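Side-chain contacts in latency-associated nuclear antigen (Murid herpesvirus 4, PDB 4BLG), which probably binds viral DNA through this C-terminal domain, a piece of a longer nuclear protein expressed during viral latency: residues K11-G14 / M15-L19; R101-L104 / A105-K109; V21-P24 / R25-P29. One frame throughout, in Å; residues are numbered along the deposited sequence.

Contact 1: K11-G14 / M15-L19; sequences KYQG and MRRHL. With PO4 (phosphate ion), chain E.
Arg17 N bonds to Gln13 O at 2.9 Å, Arg16 N to Tyr12 O and His18 N to Gly14 O, three i to i+4 links that open the helix 13-22. Arg16 also reaches back past the first turn: with its chain bent at chi3 (-73°), NE and NH2 each give a weak bond of 3.4 Å to Lys11 O, at the rim of the guanidinium, while one face of the group lies over Gln13 CA. Tyr12 holds the N-cap position, and a phosphate, probably from the crystallisation liquor, sits at this end of the helix, where Met15 N points straight at its O2 (2.7 Å, 172° at the hydrogen). Lys53 NZ and Tyr106 OH also bond to it, an arrangement in which the helix dipole would probably favour the anion. On the outer side of the helix, Gln13 and Arg17 run in the same direction. Their amide and guanidinium planes are 8° apart and stacked, with Gln13 NE2 3.3 Å above the centre of the Arg17 group. The extended Gln13 chain carries its amide alongside the Arg17 guanidinium, and its CG lies 3.4 Å from Arg17 NE. Inward, Met15 packs on Tyr106 and Lys53.

Contact 2: R101-L104 / A105-K109; sequences RVVL and AYCEK. With PO4 (phosphate ion), chain E.
Leu104 and Ala105 are neighbours at the middle of this stretch, and each is tied one turn along the helix. Leu104 O accepts from Glu108 N at 2.9 Å. Glu108 CB comes to 3.1 Å from the same Leu104 O, so the base of the side chain lies against the carbonyl that the residue's own N-H bonds. Ala105 is held the other way: its N gives to Arg101 O at 3.0 Å, and its methyl CB lies beside that carbonyl oxygen. Between these two bonds, Tyr106 N to Val102 O and Cys107 N to Val103 O continue the same i to i+4 pattern, the straightest being that of Tyr106 at 173°. All of this belongs to the long helix 93-110 of the LANA1-like DNA-binding domain, a fold in which helices accompany a four-stranded antiparallel sheet.

Cys107 brings the apolar part of the contact. It is directed back toward the preceding turn, and SG, set beside the backbone N (chi1 -66°), lies 4.0 Å from Val103 CG1, a van der Waals contact between two buried side chains. Beyond this pair, Val103 packs on Ile58 and Cys107 on Val114. Tyr106 departs in another direction: only its CB stays near the Val103 carbonyl, while the ring, turned out by CG anti to the backbone N (chi1 -170°), carries OH to phosphate O1 at 2.7 Å. That oxygen lies near the ring plane, beyond the hydroxyl edge. Further along, Lys109 NZ and Glu108 OE2 form a salt bridge at 2.9 Å between adjacent residues at the surface.

Contact 3: V21-P24 / R25-P29; sequences VTAP and RLFDP. With PO4 (phosphate ion), chain D.
Ala23 and Phe27 are joined by the backbone bond that closes this turn: Phe27 N gives to Ala23 O at 3.0 Å, with an angle of 151° at the hydrogen. The same carbonyl oxygen lies in the plane of the Phe27 ring, at its edge, 3.6 Å from CD2. One residue on, Pro24 O is 2.8 Å from Asp28 N and 3.3 Å from Asp28 CB. The carboxylate of Asp28 is occupied elsewhere, its OD1 accepting from the backbone N of Glu30.

The apolar contacts centre on the buried methyl of Ala23. Its CB touches Leu26 CB and Phe27 CD2, both at 4.1 Å, so one small side chain meets the base of the leucine and the rim of the aromatic ring. Phe27 goes on to pack against Leu19 and Leu99, and Leu26 against Gln95, which seats the turn on helices 13-22 and 93-110.

The remaining polar contacts are to a phosphate, probably taken from the crystallisation liquor. Two successive backbone N-H groups hold it, Arg25 N on O3 at 2.7 Å and Leu26 N on O2 at 3.0 Å. The Arg25 side chain, bent at chi3 (-51°), curls round to the same ion and meets it with the guanidinium edge, so that NE also bonds to O3 and NH2 meets O4 at 2.6 Å, the phosphorus lying in the guanidinium plane. A further NE bond to O4 is weak. Lys98 NZ adds a second positive side chain. Ala23 leaves helical geometry after helix 13-22, and a short, weakly bonded helix follows; an anion gripped by the N-H groups of a helix's first turn, which have no carbonyl partner one turn back, with basic side chains around it, is a classic helix N-terminal anion site.

In the fold
Contacts 1 and 3 follow each other along the chain at the two ends of helix 13-22, their centres about 12 Å apart, and contact 2 lies on helix 93-110, about 13 Å from contact 1 and 15 Å from contact 3. The helices pack through Leu19 CD2 on Val102 CG1 (3.4 Å) and His18 CD2 on Tyr106 CD2 (3.5 Å), while Val102 CG2 reaches Thr22 CG2 at 3.9 Å. One phosphate bridges contacts 1 and 2, bound by both; contact 3 holds a different one, with Lys98 of the same helix 93-110. Both ions thus sit where a helix start meets a basic residue, consistent with surfaces suited to anions.

Contact 1: K11-G14 / M15-L19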
loop_
_atom_site.group_PDB
_atom_site.type_symbol
_atom_site.label_atom_id
_atom_site.label_comp_id
_atom_site.label_asym_id
_atom_site.label_seq_id
_atom_site.Cartn_x
_atom_site.Cartn_y
_atom_site.Cartn_z
ATOM N N LYS A 11 17.093 13.717 13.721
ATOM C CA LYS A 11 17.349 13.893 12.302
ATOM C C LYS A 11 16.060 14.134 11.567
ATOM O O LYS A 11 15.032 13.535 11.887
ATOM C CB LYS A 11 18.048 12.672 11.713
ATOM C CG LYS A 11 17.363 11.326 11.907
ATOM C CD LYS A 11 18.264 10.307 11.230
ATOM C CE LYS A 11 17.717 8.898 11.124
ATOM N NZ LYS A 11 17.326 8.329 12.435
ATOM N N TYR A 12 16.134 15.022 10.583
ATOM C CA TYR A 12 14.960 15.450 9.850
ATOM C C TYR A 12 14.072 16.249 10.798
ATOM O O TYR A 12 12.858 16.354 10.611
ATOM C CB TYR A 12 14.233 14.253 9.254
ATOM C CG TYR A 12 15.136 13.370 8.422
ATOM C CD1 TYR A 12 16.056 13.922 7.539
ATOM C CD2 TYR A 12 15.077 11.987 8.524
ATOM C CE1 TYR A 12 16.883 13.124 6.776
ATOM C CE2 TYR A 12 15.908 11.177 7.769
ATOM C CZ TYR A 12 16.803 11.752 6.895
ATOM O OH TYR A 12 17.628 10.952 6.141
ATOM N N GLN A 13 14.709 16.818 11.815
ATOM C CA GLN A 13 14.033 17.711 12.737
ATOM C C GLN A 13 13.347 18.818 11.964
ATOM O O GLN A 13 12.260 19.232 12.331
ATOM C CB GLN A 13 15.010 18.318 13.738
ATOM C CG GLN A 13 14.360 19.310 14.677
ATOM C CD GLN A 13 15.358 19.984 15.579
ATOM O OE1 GLN A 13 15.737 19.441 16.613
ATOM N NE2 GLN A 13 15.795 21.175 15.192
ATOM N N GLY A 14 13.986 19.293 10.897
ATOM C CA GLY A 14 13.420 20.350 10.077
ATOM C C GLY A 14 12.078 19.967 9.473
ATOM O O GLY A 14 11.060 20.611 9.701
ATOM N N MET A 15 12.053 18.900 8.693
ATOM C CA MET A 15 10.789 18.500 8.098
ATOM C C MET A 15 9.744 18.179 9.170
ATOM O O MET A 15 8.569 18.495 9.003
ATOM C CB MET A 15 10.964 17.316 7.166
ATOM C CG MET A 15 9.634 16.846 6.616
ATOM S SD MET A 15 9.775 15.742 5.217
ATOM C CE MET A 15 8.164 16.000 4.468
ATOM N N ARG A 16 10.167 17.571 10.273
ATOM C CA ARG A 16 9.231 17.205 11.336
ATOM C C ARG A 16 8.535 18.441 11.916
ATOM O O ARG A 16 7.304 18.503 12.034
ATOM C CB ARG A 16 9.953 16.412 12.436
ATOM C CG ARG A 16 10.152 14.937 12.073
ATOM C CD ARG A 16 10.733 14.117 13.217
ATOM N NE ARG A 16 12.151 14.389 13.450
ATOM C CZ ARG A 16 12.641 15.116 14.454
ATOM N NH1 ARG A 16 11.843 15.676 15.356
ATOM N NH2 ARG A 16 13.951 15.286 14.559
ATOM N N ARG A 17 9.336 19.445 12.244
ATOM C CA ARG A 17 8.815 20.631 12.875
ATOM C C ARG A 17 7.890 21.319 11.884
ATOM O O ARG A 17 6.818 21.804 12.249
ATOM C CB ARG A 17 9.957 21.545 13.342
ATOM C CG ARG A 17 10.735 20.985 14.535
ATOM C CD ARG A 17 11.876 21.894 14.988
ATOM N NE ARG A 17 12.321 21.542 16.333
ATOM C CZ ARG A 17 13.154 22.266 17.079
ATOM N NH1 ARG A 17 13.664 23.408 16.627
ATOM N NH2 ARG A 17 13.477 21.847 18.294
ATOM N N HIS A 18 8.287 21.311 10.616
ATOM C CA HIS A 18 7.489 21.946 9.594
ATOM C C HIS A 18 6.093 21.351 9.616
ATOM O O HIS A 18 5.113 22.078 9.731
ATOM C CB HIS A 18 8.099 21.779 8.205
ATOM C CG HIS A 18 7.175 22.200 7.104
ATOM N ND1 HIS A 18 6.966 23.522 6.768
ATOM C CD2 HIS A 18 6.371 21.478 6.291
ATOM C CE1 HIS A 18 6.089 23.591 5.785
ATOM N NE2 HIS A 18 5.715 22.365 5.476
ATOM N N LEU A 19 6.018 20.023 9.519
ATOM C CA LEU A 19 4.740 19.334 9.446
ATOM C C LEU A 19 3.864 19.616 10.662
ATOM O O LEU A 19 2.658 19.821 10.516
ATOM C CB LEU A 19 4.932 17.814 9.257
ATOM C CG LEU A 19 5.595 17.379 7.943
ATOM C CD1 LEU A 19 5.951 15.904 7.982
ATOM C CD2 LEU A 19 4.692 17.664 6.749
HETATM P P PO4 E . 15.254 18.433 7.145
HETATM O O1 PO4 E . 14.555 18.649 5.824
HETATM O O2 PO4 E . 14.347 17.663 8.075
HETATM O O3 PO4 E . 16.525 17.650 6.919
HETATM O O4 PO4 E . 15.588 19.770 7.761
#

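Contact 2: R101-L104 / A105-K109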
loop_
_atom_site.group_PDB
_atom_site.type_symbol
_atom_site.label_atom_id
_atom_site.label_comp_id
_atom_site.label_asym_id
_atom_site.label_seq_id
_atom_site.Cartn_x
_atom_site.Cartn_y
_atom_site.Cartn_z
ATOM N N ARG A 101 -1.562 17.528 0.738
ATOM C CA ARG A 101 -1.309 18.939 0.468
ATOM C C ARG A 101 -0.068 19.440 1.190
ATOM O O ARG A 101 0.773 20.133 0.606
ATOM C CB ARG A 101 -2.502 19.785 0.904
ATOM C CG ARG A 101 -2.367 21.273 0.583
ATOM C CD ARG A 101 -3.688 21.983 0.856
ATOM N NE ARG A 101 -4.654 21.442 -0.085
ATOM C CZ ARG A 101 -5.789 20.827 0.234
ATOM N NH1 ARG A 101 -6.205 20.710 1.488
ATOM N NH2 ARG A 101 -6.548 20.338 -0.729
ATOM N N VAL A 102 0.026 19.112 2.473
ATOM C CA VAL A 102 1.109 19.608 3.314
ATOM C C VAL A 102 2.441 19.008 2.887
ATOM O O VAL A 102 3.419 19.725 2.641
ATOM C CB VAL A 102 0.842 19.275 4.789
ATOM C CG1 VAL A 102 2.095 19.489 5.623
ATOM C CG2 VAL A 102 -0.310 20.116 5.316
ATOM N N VAL A 103 2.466 17.682 2.778
ATOM C CA VAL A 103 3.697 16.982 2.459
ATOM C C VAL A 103 4.224 17.455 1.111
ATOM O O VAL A 103 5.409 17.711 0.973
ATOM C CB VAL A 103 3.508 15.452 2.460
ATOM C CG1 VAL A 103 4.780 14.762 1.990
ATOM C CG2 VAL A 103 3.129 14.969 3.851
ATOM N N LEU A 104 3.344 17.595 0.125
ATOM C CA LEU A 104 3.774 17.947 -1.225
ATOM C C LEU A 104 4.111 19.427 -1.393
ATOM O O LEU A 104 4.870 19.788 -2.292
ATOM C CB LEU A 104 2.729 17.535 -2.264
ATOM C CG LEU A 104 2.533 16.032 -2.508
ATOM C CD1 LEU A 104 1.565 15.833 -3.665
ATOM C CD2 LEU A 104 3.847 15.320 -2.789
ATOM N N ALA A 105 3.548 20.297 -0.561
ATOM C CA ALA A 105 4.008 21.686 -0.567
ATOM C C ALA A 105 5.479 21.717 -0.165
ATOM O O ALA A 105 6.298 22.366 -0.819
ATOM C CB ALA A 105 3.176 22.546 0.366
ATOM N N TYR A 106 5.824 21.011 0.906
ATOM C CA TYR A 106 7.239 20.915 1.287
ATOM C C TYR A 106 8.106 20.294 0.166
ATOM O O TYR A 106 9.107 20.884 -0.262
ATOM C CB TYR A 106 7.383 20.129 2.598
ATOM C CG TYR A 106 8.768 20.164 3.222
ATOM C CD1 TYR A 106 9.721 19.212 2.899
ATOM C CD2 TYR A 106 9.115 21.145 4.145
ATOM C CE1 TYR A 106 10.987 19.236 3.473
ATOM C CE2 TYR A 106 10.374 21.176 4.722
ATOM C CZ TYR A 106 11.306 20.214 4.382
ATOM O OH TYR A 106 12.563 20.230 4.946
ATOM N N CYS A 107 7.703 19.126 -0.335
ATOM C CA CYS A 107 8.513 18.379 -1.307
ATOM C C CYS A 107 8.645 19.080 -2.645
ATOM O O CYS A 107 9.619 18.871 -3.367
ATOM C CB CYS A 107 7.925 16.984 -1.552
ATOM S SG CYS A 107 8.004 15.923 -0.133
ATOM N N GLU A 108 7.657 19.899 -2.977
ATOM C CA GLU A 108 7.657 20.639 -4.227
ATOM C C GLU A 108 8.892 21.536 -4.307
ATOM O O GLU A 108 9.385 21.835 -5.395
ATOM C CB GLU A 108 6.382 21.476 -4.336
ATOM C CG GLU A 108 6.327 22.378 -5.548
ATOM C CD GLU A 108 6.069 23.820 -5.170
ATOM O OE1 GLU A 108 4.940 24.124 -4.727
ATOM O OE2 GLU A 108 7.000 24.645 -5.298
ATOM N N LYS A 109 9.395 21.955 -3.148
ATOM C CA LYS A 109 10.596 22.789 -3.087
ATOM C C LYS A 109 11.839 21.948 -2.837
ATOM O O LYS A 109 12.884 22.189 -3.432
ATOM C CB LYS A 109 10.492 23.823 -1.967
ATOM C CG LYS A 109 9.376 24.816 -2.149
ATOM C CD LYS A 109 9.757 25.875 -3.182
ATOM C CE LYS A 109 8.584 26.779 -3.517
ATOM N NZ LYS A 109 8.562 27.107 -4.964
HETATM P P PO4 E . 15.254 18.433 7.145
HETATM O O1 PO4 E . 14.555 18.649 5.824
HETATM O O2 PO4 E . 14.347 17.663 8.075
HETATM O O3 PO4 E . 16.525 17.650 6.919
HETATM O O4 PO4 E . 15.588 19.770 7.761
#

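Contact 3: V21-P24 / R25-P29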
loop_
_atom_site.group_PDB
_atom_site.type_symbol
_atom_site.label_atom_id
_atom_site.label_comp_id
_atom_site.label_asym_id
_atom_site.label_seq_id
_atom_site.Cartn_x
_atom_site.Cartn_y
_atom_site.Cartn_z
ATOM N N VAL A 21 3.905 22.255 12.680
ATOM C CA VAL A 21 3.449 23.638 12.755
ATOM C C VAL A 21 2.363 23.840 11.702
ATOM O O VAL A 21 1.360 24.501 11.939
ATOM C CB VAL A 21 4.594 24.647 12.540
ATOM C CG1 VAL A 21 4.032 26.057 12.455
ATOM C CG2 VAL A 21 5.617 24.547 13.671
ATOM N N THR A 22 2.552 23.211 10.550
ATOM C CA THR A 22 1.683 23.431 9.403
ATOM C C THR A 22 0.332 22.750 9.616
ATOM O O THR A 22 -0.702 23.277 9.223
ATOM C CB THR A 22 2.339 22.911 8.112
ATOM O OG1 THR A 22 3.620 23.527 7.949
ATOM C CG2 THR A 22 1.484 23.242 6.904
ATOM N N ALA A 23 0.344 21.585 10.254
ATOM C CA ALA A 23 -0.884 20.845 10.514
ATOM C C ALA A 23 -0.841 20.205 11.902
ATOM O O ALA A 23 -0.606 19.008 12.035
ATOM C CB ALA A 23 -1.096 19.793 9.436
ATOM N N PRO A 24 -1.089 21.011 12.945
ATOM C CA PRO A 24 -0.935 20.623 14.354
ATOM C C PRO A 24 -1.761 19.416 14.784
ATOM O O PRO A 24 -1.211 18.521 15.415
ATOM C CB PRO A 24 -1.390 21.871 15.120
ATOM C CG PRO A 24 -1.281 22.981 14.150
ATOM C CD PRO A 24 -1.539 22.404 12.803
ATOM N N ARG A 25 -3.053 19.396 14.483
ATOM C CA ARG A 25 -3.895 18.269 14.882
ATOM C C ARG A 25 -3.441 16.982 14.195
ATOM O O ARG A 25 -3.248 15.955 14.845
ATOM C CB ARG A 25 -5.369 18.546 14.574
ATOM C CG ARG A 25 -5.997 19.606 15.489
ATOM C CD ARG A 25 -7.383 20.054 15.016
ATOM N NE ARG A 25 -7.389 20.453 13.608
ATOM C CZ ARG A 25 -8.480 20.757 12.911
ATOM N NH1 ARG A 25 -9.681 20.717 13.476
ATOM N NH2 ARG A 25 -8.371 21.101 11.635
ATOM N N LEU A 26 -3.262 17.044 12.883
ATOM C CA LEU A 26 -2.854 15.871 12.122
ATOM C C LEU A 26 -1.533 15.285 12.635
ATOM O O LEU A 26 -1.398 14.065 12.753
ATOM C CB LEU A 26 -2.740 16.213 10.636
ATOM C CG LEU A 26 -2.459 15.032 9.703
ATOM C CD1 LEU A 26 -3.537 13.964 9.829
ATOM C CD2 LEU A 26 -2.334 15.504 8.263
ATOM N N PHE A 27 -0.567 16.145 12.958
ATOM C CA PHE A 27 0.770 15.673 13.329
ATOM C C PHE A 27 1.084 15.764 14.812
ATOM O O PHE A 27 2.223 15.550 15.218
ATOM C CB PHE A 27 1.835 16.406 12.530
ATOM C CG PHE A 27 1.950 15.923 11.126
ATOM C CD1 PHE A 27 2.730 14.822 10.825
ATOM C CD2 PHE A 27 1.260 16.552 10.107
ATOM C CE1 PHE A 27 2.830 14.364 9.532
ATOM C CE2 PHE A 27 1.356 16.101 8.808
ATOM C CZ PHE A 27 2.142 15.005 8.520
ATOM N N ASP A 28 0.077 16.080 15.615
ATOM C CA ASP A 28 0.215 16.030 17.063
ATOM C C ASP A 28 0.794 14.679 17.465
ATOM O O ASP A 28 0.204 13.642 17.158
ATOM C CB ASP A 28 -1.151 16.202 17.723
ATOM C CG ASP A 28 -1.045 16.613 19.173
ATOM O OD1 ASP A 28 0.015 16.341 19.776
ATOM O OD2 ASP A 28 -2.016 17.205 19.703
ATOM N N PRO A 29 1.947 14.676 18.158
ATOM C CA PRO A 29 2.549 13.403 18.571
ATOM C C PRO A 29 1.841 12.790 19.779
ATOM O O PRO A 29 2.115 11.643 20.137
ATOM C CB PRO A 29 3.990 13.786 18.934
ATOM C CG PRO A 29 4.095 15.281 18.747
ATOM C CD PRO A 29 2.709 15.821 18.673
HETATM P P PO4 D . -4.624 20.567 11.364
HETATM O O1 PO4 D . -4.179 21.745 10.538
HETATM O O2 PO4 D . -3.730 19.378 11.103
HETATM O O3 PO4 D . -4.558 20.864 12.837
HETATM O O4 PO4 D . -6.036 20.220 10.974
#